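Local coordinates for Alpha/beta hydrolase fold protein (Ochrobactrum, PDB 4G9E) that opens the lactone ring of N-acyl homoserine lactones, bacterial quorum-sensing signals, and is captured here with the ring-opened product N-butanoyl-L-homoserine bound, at residues 41-46 against 257-262; 73-78 against 179-184; 136-139 against 143-146. One frame throughout, in Å; residues are numbered along the deposited sequence.

Contact 1: residues 41-46 against 257-262; sequences APQLEG and EFDAYL
Gln43 and Asp259 mark the nearest approach of the two backbones, their CA atoms 7.7 Å apart, where the short helix 41-45 passes a turn of helix 255-270. The axes of the two short segments come no closer than 11.4 Å, with 58° between their N-to-C directions, a separation bridged by side chains and water. Every direct contact runs through Gln43. Its CG lies anti to the carbonyl carbon, and a bend at chi2 turns the amide toward the other helix. There NE2 donates to Asp259 OD1 over 3.0 Å, a nearly straight bond of 171°. The acceptor lies close to the amide plane, whereas the donor meets OD1 on its syn side, a little out of the carboxylate plane; the two flat groups themselves stand 80° apart. NE2 also donates to the backbone oxygen of Phe251, so two acceptors fix the rotation of this buried amide. In the alpha/beta hydrolase fold, the long helix 255-270 is the C-terminal helix packed on the central sheet, and the contact ties it to the short helix that follows strand 24-30. Phe258 faces the sheet and meets Phe99 of strand 97-101 edge-to-face, while its CD2 lies 3.8 Å from Gln43 NE2. On the apolar side Leu262 CD2 touches Gln43 CG at 4.1 Å, and both Leu262 and Asp259 pack on Ile48 of helix 47-51. The other carboxylate oxygen, Asp259 OD2, belongs to the wetter side: one water lies 2.9 Å from both OD2 and Pro42 O, and a second lies near the same two atoms, its link to Pro42 O being weak.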
loop_
_atom_site.group_PDB
_atom_site.type_symbol
_atom_site.label_atom_id
_atom_site.label_comp_id
_atom_site.label_asym_id
_atom_site.label_seq_id
_atom_site.Cartn_x
_atom_site.Cartn_y
_atom_site.Cartn_z
ATOM N N ALA A 41 5.826 11.391 -1.252
ATOM C CA ALA A 41 6.145 12.817 -1.218
ATOM C C ALA A 41 5.024 13.728 -1.748
ATOM O O ALA A 41 4.744 14.761 -1.151
ATOM C CB ALA A 41 7.449 13.084 -1.967
ATOM N N PRO A 42 4.389 13.372 -2.884
ATOM C CA PRO A 42 3.362 14.303 -3.386
ATOM C C PRO A 42 2.213 14.521 -2.399
ATOM O O PRO A 42 1.666 15.620 -2.321
ATOM C CB PRO A 42 2.850 13.614 -4.654
ATOM C CG PRO A 42 3.987 12.752 -5.099
ATOM C CD PRO A 42 4.643 12.272 -3.829
ATOM N N GLN A 43 1.852 13.476 -1.662
ATOM C CA GLN A 43 0.795 13.568 -0.669
ATOM C C GLN A 43 1.311 14.168 0.630
ATOM O O GLN A 43 0.677 15.059 1.190
ATOM C CB GLN A 43 0.152 12.202 -0.435
ATOM C CG GLN A 43 -0.721 11.746 -1.594
ATOM C CD GLN A 43 0.079 11.365 -2.823
ATOM O OE1 GLN A 43 1.081 10.662 -2.721
ATOM N NE2 GLN A 43 -0.359 11.829 -3.989
ATOM N N LEU A 44 2.463 13.701 1.102
ATOM C CA LEU A 44 3.053 14.235 2.326
ATOM C C LEU A 44 3.227 15.745 2.274
ATOM O O LEU A 44 2.917 16.443 3.231
ATOM C CB LEU A 44 4.411 13.588 2.596
ATOM C CG LEU A 44 4.389 12.162 3.149
ATOM C CD1 LEU A 44 5.710 11.457 2.879
ATOM C CD2 LEU A 44 4.070 12.166 4.642
ATOM N N GLU A 45 3.739 16.235 1.150
ATOM C CA GLU A 45 4.154 17.627 1.019
ATOM C C GLU A 45 3.118 18.520 0.342
ATOM O O GLU A 45 3.261 19.742 0.328
ATOM C CB GLU A 45 5.463 17.702 0.235
ATOM C CG GLU A 45 6.605 16.923 0.857
ATOM C CD GLU A 45 7.842 16.914 -0.022
ATOM O OE1 GLU A 45 7.842 17.620 -1.054
ATOM O OE2 GLU A 45 8.805 16.196 0.319
ATOM N N GLY A 46 2.086 17.910 -0.229
ATOM C CA GLY A 46 1.068 18.645 -0.956
ATOM C C GLY A 46 -0.200 18.896 -0.167
ATOM O O GLY A 46 -0.205 18.850 1.064
ATOM N N GLU A 257 -5.156 14.341 -10.119
ATOM C CA GLU A 257 -6.316 13.483 -10.325
ATOM C C GLU A 257 -6.450 12.437 -9.219
ATOM O O GLU A 257 -7.546 12.185 -8.708
ATOM C CB GLU A 257 -6.273 12.814 -11.696
ATOM C CG GLU A 257 -7.550 12.068 -12.022
ATOM C CD GLU A 257 -7.709 11.784 -13.497
ATOM O OE1 GLU A 257 -8.576 10.959 -13.844
ATOM O OE2 GLU A 257 -6.977 12.388 -14.306
ATOM N N PHE A 258 -5.332 11.830 -8.839
ATOM C CA PHE A 258 -5.352 10.871 -7.747
ATOM C C PHE A 258 -5.812 11.540 -6.445
ATOM O O PHE A 258 -6.641 10.998 -5.711
ATOM C CB PHE A 258 -3.975 10.239 -7.559
ATOM C CG PHE A 258 -3.888 9.378 -6.328
ATOM C CD1 PHE A 258 -4.306 8.057 -6.349
ATOM C CD2 PHE A 258 -3.446 9.917 -5.130
ATOM C CE1 PHE A 258 -4.256 7.286 -5.191
ATOM C CE2 PHE A 258 -3.400 9.168 -3.979
ATOM C CZ PHE A 258 -3.799 7.851 -4.007
ATOM N N ASP A 259 -5.264 12.718 -6.164
ATOM C CA ASP A 259 -5.578 13.424 -4.931
ATOM C C ASP A 259 -7.051 13.801 -4.856
ATOM O O ASP A 259 -7.602 13.889 -3.763
ATOM C CB ASP A 259 -4.726 14.688 -4.770
ATOM C CG ASP A 259 -3.284 14.397 -4.394
ATOM O OD1 ASP A 259 -2.953 13.245 -4.045
ATOM O OD2 ASP A 259 -2.478 15.356 -4.430
ATOM N N ALA A 260 -7.690 14.047 -5.998
ATOM C CA ALA A 260 -9.129 14.305 -5.991
ATOM C C ALA A 260 -9.873 13.113 -5.384
ATOM O O ALA A 260 -10.755 13.284 -4.539
ATOM C CB ALA A 260 -9.632 14.600 -7.401
ATOM N N TYR A 261 -9.529 11.909 -5.820
ATOM C CA TYR A 261 -10.144 10.717 -5.247
ATOM C C TYR A 261 -9.796 10.543 -3.769
ATOM O O TYR A 261 -10.669 10.273 -2.950
ATOM C CB TYR A 261 -9.721 9.461 -6.006
ATOM C CG TYR A 261 -10.324 9.332 -7.376
ATOM C CD1 TYR A 261 -11.658 8.984 -7.542
ATOM C CD2 TYR A 261 -9.558 9.544 -8.511
ATOM C CE1 TYR A 261 -12.214 8.861 -8.805
ATOM C CE2 TYR A 261 -10.104 9.416 -9.774
ATOM C CZ TYR A 261 -11.431 9.071 -9.913
ATOM O OH TYR A 261 -11.984 8.948 -11.165
ATOM N N LEU A 262 -8.515 10.659 -3.431
ATOM C CA LEU A 262 -8.088 10.416 -2.066
ATOM C C LEU A 262 -8.713 11.427 -1.110
ATOM O O LEU A 262 -9.205 11.051 -0.050
ATOM C CB LEU A 262 -6.564 10.432 -1.976
ATOM C CG LEU A 262 -5.982 10.206 -0.580
ATOM C CD1 LEU A 262 -6.478 8.898 0.033
ATOM C CD2 LEU A 262 -4.460 10.267 -0.624
HETATM O O HOH W 1 -1.179 16.111 -1.945
HETATM O O HOH W 2 0.006 16.668 -5.158
#

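Contact 2: residues 73-78 against 179-184; sequences RSYSME and RTDGRA
Asp181 OD2 is gripped by two donors that come from opposite faces of the carboxylate plane. Tyr75 OH donates to Asp181 OD2 at 2.6 Å, arriving on the anti side, and Arg183 NH2 donates to the same oxygen at 2.8 Å from the syn side. The second oxygen, OD1, accepts from Arg183 NE at 3.0 Å through its syn lone pair, so the arginine holds the carboxylate side-on in a bidentate salt bridge, with NE and NH2 each serving one oxygen. Arg183 N adds a capping bond to OD1 from above the carboxylate plane, which places Asp181 as the N-cap of helix 182-194. With CG anti to the backbone N (chi1 -177°), the aspartate can reach its own helix end and the tyrosine together. Such a set of donors would be expected to stabilise the carboxylate as an anion and to hold it against rotation.

The phenol ring stands nearly perpendicular to that carboxylate, 87° between planes, with OD2 near the ring plane at the hydroxyl end. Over one face sits the methyl of Ala184: its CB is 3.5 Å from the ring centroid and only 9° off the ring normal, a well-centred CH-pi contact. Ala184 CA extends this packing, 3.4 Å from Tyr75 CD2. The hydroxyl also hydrogen-bonds to Ala68 N, and Tyr80 of helix 77-91 touches both Tyr75 and Ala184. Tyr75 itself is the centre of an inverse gamma turn between helices 71-74 and 77-91. Of the two segments only Met77, at the start of helix 77-91, touches the bound N-butanoyl-L-homoserine; the N-capped start of helix 182-194, packed against Tyr75, lies a little removed from the ligand pocket of this alpha/beta hydrolase.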
loop_
_atom_site.group_PDB
_atom_site.type_symbol
_atom_site.label_atom_id
_atom_site.label_comp_id
_atom_site.label_asym_id
_atom_site.label_seq_id
_atom_site.Cartn_x
_atom_site.Cartn_y
_atom_site.Cartn_z
ATOM N N ARG A 73 8.590 -14.032 10.675
ATOM C CA ARG A 73 7.384 -13.443 11.233
ATOM C C ARG A 73 6.914 -12.251 10.411
ATOM O O ARG A 73 5.719 -12.071 10.189
ATOM C CB ARG A 73 7.653 -12.985 12.661
ATOM C CG ARG A 73 6.477 -12.301 13.313
ATOM C CD ARG A 73 6.899 -11.597 14.587
ATOM N NE ARG A 73 5.767 -10.897 15.186
ATOM C CZ ARG A 73 5.864 -9.754 15.850
ATOM N NH1 ARG A 73 7.044 -9.173 15.999
ATOM N NH2 ARG A 73 4.778 -9.185 16.355
ATOM N N SER A 74 7.856 -11.423 9.976
ATOM C CA SER A 74 7.515 -10.094 9.465
ATOM C C SER A 74 7.212 -10.001 7.976
ATOM O O SER A 74 6.364 -9.201 7.567
ATOM C CB SER A 74 8.640 -9.112 9.790
ATOM O OG SER A 74 8.824 -8.992 11.182
ATOM N N TYR A 75 7.929 -10.776 7.167
ATOM C CA TYR A 75 7.887 -10.580 5.723
ATOM C C TYR A 75 6.754 -11.381 5.089
ATOM O O TYR A 75 6.973 -12.419 4.456
ATOM C CB TYR A 75 9.224 -10.951 5.095
ATOM C CG TYR A 75 10.400 -10.080 5.487
ATOM C CD1 TYR A 75 10.233 -8.762 5.903
ATOM C CD2 TYR A 75 11.692 -10.574 5.385
ATOM C CE1 TYR A 75 11.332 -7.976 6.223
ATOM C CE2 TYR A 75 12.789 -9.801 5.696
ATOM C CZ TYR A 75 12.605 -8.496 6.108
ATOM O OH TYR A 75 13.683 -7.702 6.430
ATOM N N SER A 76 5.536 -10.898 5.294
ATOM C CA SER A 76 4.351 -11.485 4.693
ATOM C C SER A 76 3.265 -10.435 4.762
ATOM O O SER A 76 3.344 -9.505 5.562
ATOM C CB SER A 76 3.903 -12.741 5.441
ATOM O OG SER A 76 3.396 -12.409 6.723
ATOM N N MET A 77 2.238 -10.577 3.942
ATOM C CA MET A 77 1.170 -9.593 3.977
ATOM C C MET A 77 0.578 -9.450 5.384
ATOM O O MET A 77 0.345 -8.338 5.861
ATOM C CB MET A 77 0.115 -9.928 2.928
ATOM C CG MET A 77 0.634 -9.698 1.515
ATOM S SD MET A 77 -0.312 -10.600 0.303
ATOM C CE MET A 77 0.442 -9.993 -1.207
ATOM N N GLU A 78 0.355 -10.577 6.056
ATOM C CA GLU A 78 -0.202 -10.553 7.401
ATOM C C GLU A 78 0.821 -10.064 8.437
ATOM O O GLU A 78 0.452 -9.372 9.383
ATOM C CB GLU A 78 -0.804 -11.915 7.767
ATOM C CG GLU A 78 0.185 -13.076 7.848
ATOM C CD GLU A 78 0.417 -13.816 6.530
ATOM O OE1 GLU A 78 0.235 -13.246 5.429
ATOM O OE2 GLU A 78 0.806 -14.994 6.612
ATOM N N ARG A 179 17.960 -1.071 -1.842
ATOM C CA ARG A 179 18.112 -1.299 -0.404
ATOM C C ARG A 179 17.325 -2.503 0.098
ATOM O O ARG A 179 17.764 -3.193 1.008
ATOM C CB ARG A 179 17.707 -0.055 0.397
ATOM C CG ARG A 179 17.657 -0.260 1.917
ATOM C CD ARG A 179 16.292 -0.797 2.351
ATOM N NE ARG A 179 16.147 -1.013 3.789
ATOM C CZ ARG A 179 16.471 -2.142 4.414
ATOM N NH1 ARG A 179 16.272 -2.257 5.724
ATOM N NH2 ARG A 179 16.996 -3.153 3.732
ATOM N N THR A 180 16.156 -2.738 -0.483
ATOM C CA THR A 180 15.220 -3.717 0.057
ATOM C C THR A 180 15.888 -5.057 0.357
ATOM O O THR A 180 16.626 -5.599 -0.462
ATOM C CB THR A 180 14.067 -3.954 -0.916
ATOM O OG1 THR A 180 13.507 -2.690 -1.286
ATOM C CG2 THR A 180 12.983 -4.820 -0.284
ATOM N N ASP A 181 15.619 -5.578 1.548
ATOM C CA ASP A 181 16.027 -6.922 1.943
ATOM C C ASP A 181 15.339 -7.904 0.994
ATOM O O ASP A 181 14.127 -8.094 1.060
ATOM C CB ASP A 181 15.580 -7.148 3.393
ATOM C CG ASP A 181 15.998 -8.495 3.962
ATOM O OD1 ASP A 181 16.516 -9.357 3.222
ATOM O OD2 ASP A 181 15.778 -8.686 5.175
ATOM N N GLY A 182 16.107 -8.529 0.106
ATOM C CA GLY A 182 15.521 -9.400 -0.897
ATOM C C GLY A 182 14.793 -10.605 -0.323
ATOM O O GLY A 182 13.895 -11.159 -0.959
ATOM N N ARG A 183 15.178 -11.026 0.876
ATOM C CA ARG A 183 14.453 -12.097 1.555
ATOM C C ARG A 183 12.979 -11.746 1.699
ATOM O O ARG A 183 12.117 -12.624 1.666
ATOM C CB ARG A 183 15.045 -12.371 2.936
ATOM C CG ARG A 183 16.482 -12.845 2.892
ATOM C CD ARG A 183 17.071 -12.991 4.284
ATOM N NE ARG A 183 17.035 -11.726 5.007
ATOM C CZ ARG A 183 17.359 -11.586 6.286
ATOM N NH1 ARG A 183 17.752 -12.641 6.991
ATOM N NH2 ARG A 183 17.290 -10.391 6.861
ATOM N N ALA A 184 12.691 -10.459 1.864
ATOM C CA ALA A 184 11.317 -10.016 2.033
ATOM C C ALA A 184 10.496 -10.274 0.773
ATOM O O ALA A 184 9.326 -10.635 0.860
ATOM C CB ALA A 184 11.266 -8.544 2.429
#

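Contact 3: residues 136-139 against 143-146; sequences QGFK and DMAL. With C4L (N-butanoyl-L-homoserine), chain C.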
loop_
_atom_site.group_PDB
_atom_site.type_symbol
_atom_site.label_atom_id
_atom_site.label_comp_id
_atom_site.label_asym_id
_atom_site.label_seq_id
_atom_site.Cartn_x
_atom_site.Cartn_y
_atom_site.Cartn_z
ATOM N N GLN A 136 -5.004 -14.800 -12.288
ATOM C CA GLN A 136 -6.113 -14.033 -12.853
ATOM C C GLN A 136 -6.041 -12.542 -12.538
ATOM O O GLN A 136 -6.383 -11.709 -13.367
ATOM C CB GLN A 136 -7.448 -14.586 -12.363
ATOM C CG GLN A 136 -7.735 -15.993 -12.835
ATOM C CD GLN A 136 -8.844 -16.646 -12.044
ATOM O OE1 GLN A 136 -9.954 -16.124 -11.964
ATOM N NE2 GLN A 136 -8.548 -17.794 -11.444
ATOM N N GLY A 137 -5.599 -12.203 -11.335
ATOM C CA GLY A 137 -5.630 -10.819 -10.901
ATOM C C GLY A 137 -4.457 -9.989 -11.378
ATOM O O GLY A 137 -4.550 -8.762 -11.457
ATOM N N PHE A 138 -3.351 -10.662 -11.676
ATOM C CA PHE A 138 -2.125 -10.011 -12.105
ATOM C C PHE A 138 -1.806 -10.360 -13.548
ATOM O O PHE A 138 -2.121 -11.450 -14.020
ATOM C CB PHE A 138 -0.943 -10.426 -11.226
ATOM C CG PHE A 138 -1.036 -9.937 -9.805
ATOM C CD1 PHE A 138 -0.619 -8.660 -9.469
ATOM C CD2 PHE A 138 -1.535 -10.759 -8.802
ATOM C CE1 PHE A 138 -0.699 -8.210 -8.158
ATOM C CE2 PHE A 138 -1.625 -10.304 -7.488
ATOM C CZ PHE A 138 -1.200 -9.034 -7.171
ATOM N N LYS A 139 -1.159 -9.423 -14.230
ATOM C CA LYS A 139 -0.665 -9.643 -15.575
ATOM C C LYS A 139 0.689 -10.329 -15.500
ATOM O O LYS A 139 1.604 -9.843 -14.845
ATOM C CB LYS A 139 -0.524 -8.301 -16.299
ATOM C CG LYS A 139 -1.838 -7.586 -16.573
ATOM C CD LYS A 139 -1.595 -6.238 -17.229
ATOM C CE LYS A 139 -2.896 -5.498 -17.522
ATOM N NZ LYS A 139 -3.751 -6.189 -18.532
ATOM N N ASP A 143 8.537 -8.121 -15.087
ATOM C CA ASP A 143 8.658 -7.334 -13.874
ATOM C C ASP A 143 7.790 -7.913 -12.762
ATOM O O ASP A 143 8.179 -7.911 -11.594
ATOM C CB ASP A 143 8.330 -5.873 -14.157
ATOM C CG ASP A 143 9.385 -5.210 -15.014
ATOM O OD1 ASP A 143 10.571 -5.301 -14.641
ATOM O OD2 ASP A 143 9.039 -4.618 -16.059
ATOM N N MET A 144 6.619 -8.418 -13.134
ATOM C CA MET A 144 5.757 -9.117 -12.192
ATOM C C MET A 144 6.510 -10.292 -11.575
ATOM O O MET A 144 6.357 -10.594 -10.390
ATOM C CB MET A 144 4.490 -9.606 -12.898
ATOM C CG MET A 144 3.511 -10.321 -11.991
ATOM S SD MET A 144 2.790 -9.231 -10.752
ATOM C CE MET A 144 2.451 -10.408 -9.452
ATOM N N ALA A 145 7.333 -10.946 -12.388
ATOM C CA ALA A 145 8.114 -12.091 -11.943
ATOM C C ALA A 145 9.132 -11.708 -10.869
ATOM O O ALA A 145 9.512 -12.532 -10.041
ATOM C CB ALA A 145 8.810 -12.744 -13.128
ATOM N N LEU A 146 9.576 -10.456 -10.889
ATOM C CA LEU A 146 10.573 -9.974 -9.934
ATOM C C LEU A 146 10.014 -9.757 -8.525
ATOM O O LEU A 146 10.776 -9.679 -7.566
ATOM C CB LEU A 146 11.207 -8.671 -10.430
ATOM C CG LEU A 146 12.100 -8.787 -11.664
ATOM C CD1 LEU A 146 12.581 -7.407 -12.088
ATOM C CD2 LEU A 146 13.280 -9.708 -11.394
HETATM O O1 C4L C . 4.189 -2.894 -6.410
HETATM C C4 C4L C . 3.967 -3.882 -5.670
HETATM O O2 C4L C . 3.851 -3.800 -4.427
HETATM C C3 C4L C . 3.856 -5.255 -6.291
HETATM C C2 C4L C . 3.412 -5.174 -7.757
HETATM C C1 C4L C . 3.748 -6.438 -8.532
HETATM O O3 C4L C . 5.166 -6.521 -8.749
HETATM N N1 C4L C . 2.902 -6.114 -5.579
HETATM C C5 C4L C . 3.292 -7.111 -4.780
HETATM O O4 C4L C . 4.465 -7.403 -4.588
HETATM C C6 C4L C . 2.199 -7.912 -4.110
HETATM C C7 C4L C . 2.483 -9.400 -4.285
HETATM C C8 C4L C . 2.428 -9.838 -5.743
#
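Met144 lays its terminal methyl over one face of the Phe138 ring, the two side chains crossing at about a right angle. The CE carbon is 3.8 Å from the ring centroid and 26° off its normal, displaced toward the rim, where it meets CD1 and CG. The sulfur approaches more obliquely: SD is 4.5 Å from the centroid, so the pair combines a CH-pi contact with a Met-aromatic one. Met144 reaches this place by setting CG anti to the backbone N (chi1 -179°) and then bending at chi2 (66°), which brings the methyl over the ring and leaves the sulfur beside it.

Both residues line the ligand pocket. Phe138 CZ at 4.0 Å and Met144 CE at 3.8 Å both meet C8, the last carbon of the butanoyl chain of the bound N-butanoyl-L-homoserine, and Met144 SD also lies 3.7 Å from its C1, at the homoserine end. An alanine in place of Phe138 would probably leave the Met144 methyl without its aromatic face, freeing the thioether to turn, and deprive the end of the acyl chain of a neighbour. The backbone takes part as well: Lys139 O lies 3.5 Å from Met144 CG, while the lysine's amine leads away to a salt bridge with Glu223. Pro127 touches Phe138 and Phe221 touches Met144. No hydrogen bond joins the two segments; polar recognition of the ligand falls to other residues, including Asn33, Tyr160 and His248. The contact's chemistry thus implies an apolar wall for the butanoyl end that extends to one homoserine carbon.

Contacts 1 and 2 are buried and lie on opposite sides of the chain's centre, whereas contact 3 is only partly buried. Contact 1 belongs to the body of the fold, joining two helices beside the sheet through an amide, a carboxylate and waters. Contact 2 combines a charged carboxylate, a phenol hydroxyl and a methyl packed on the ring at a helix start; contact 3, at the end of helix 134-137 and in the loop that follows, is apolar and sulfur-aromatic. No helix is shared among them. Contacts 2 and 3 come within about 6 Å at their nearest atoms without touching, and both contribute residues to the ligand pocket; contact 1, between nearest atoms, stays about 16 Å from either.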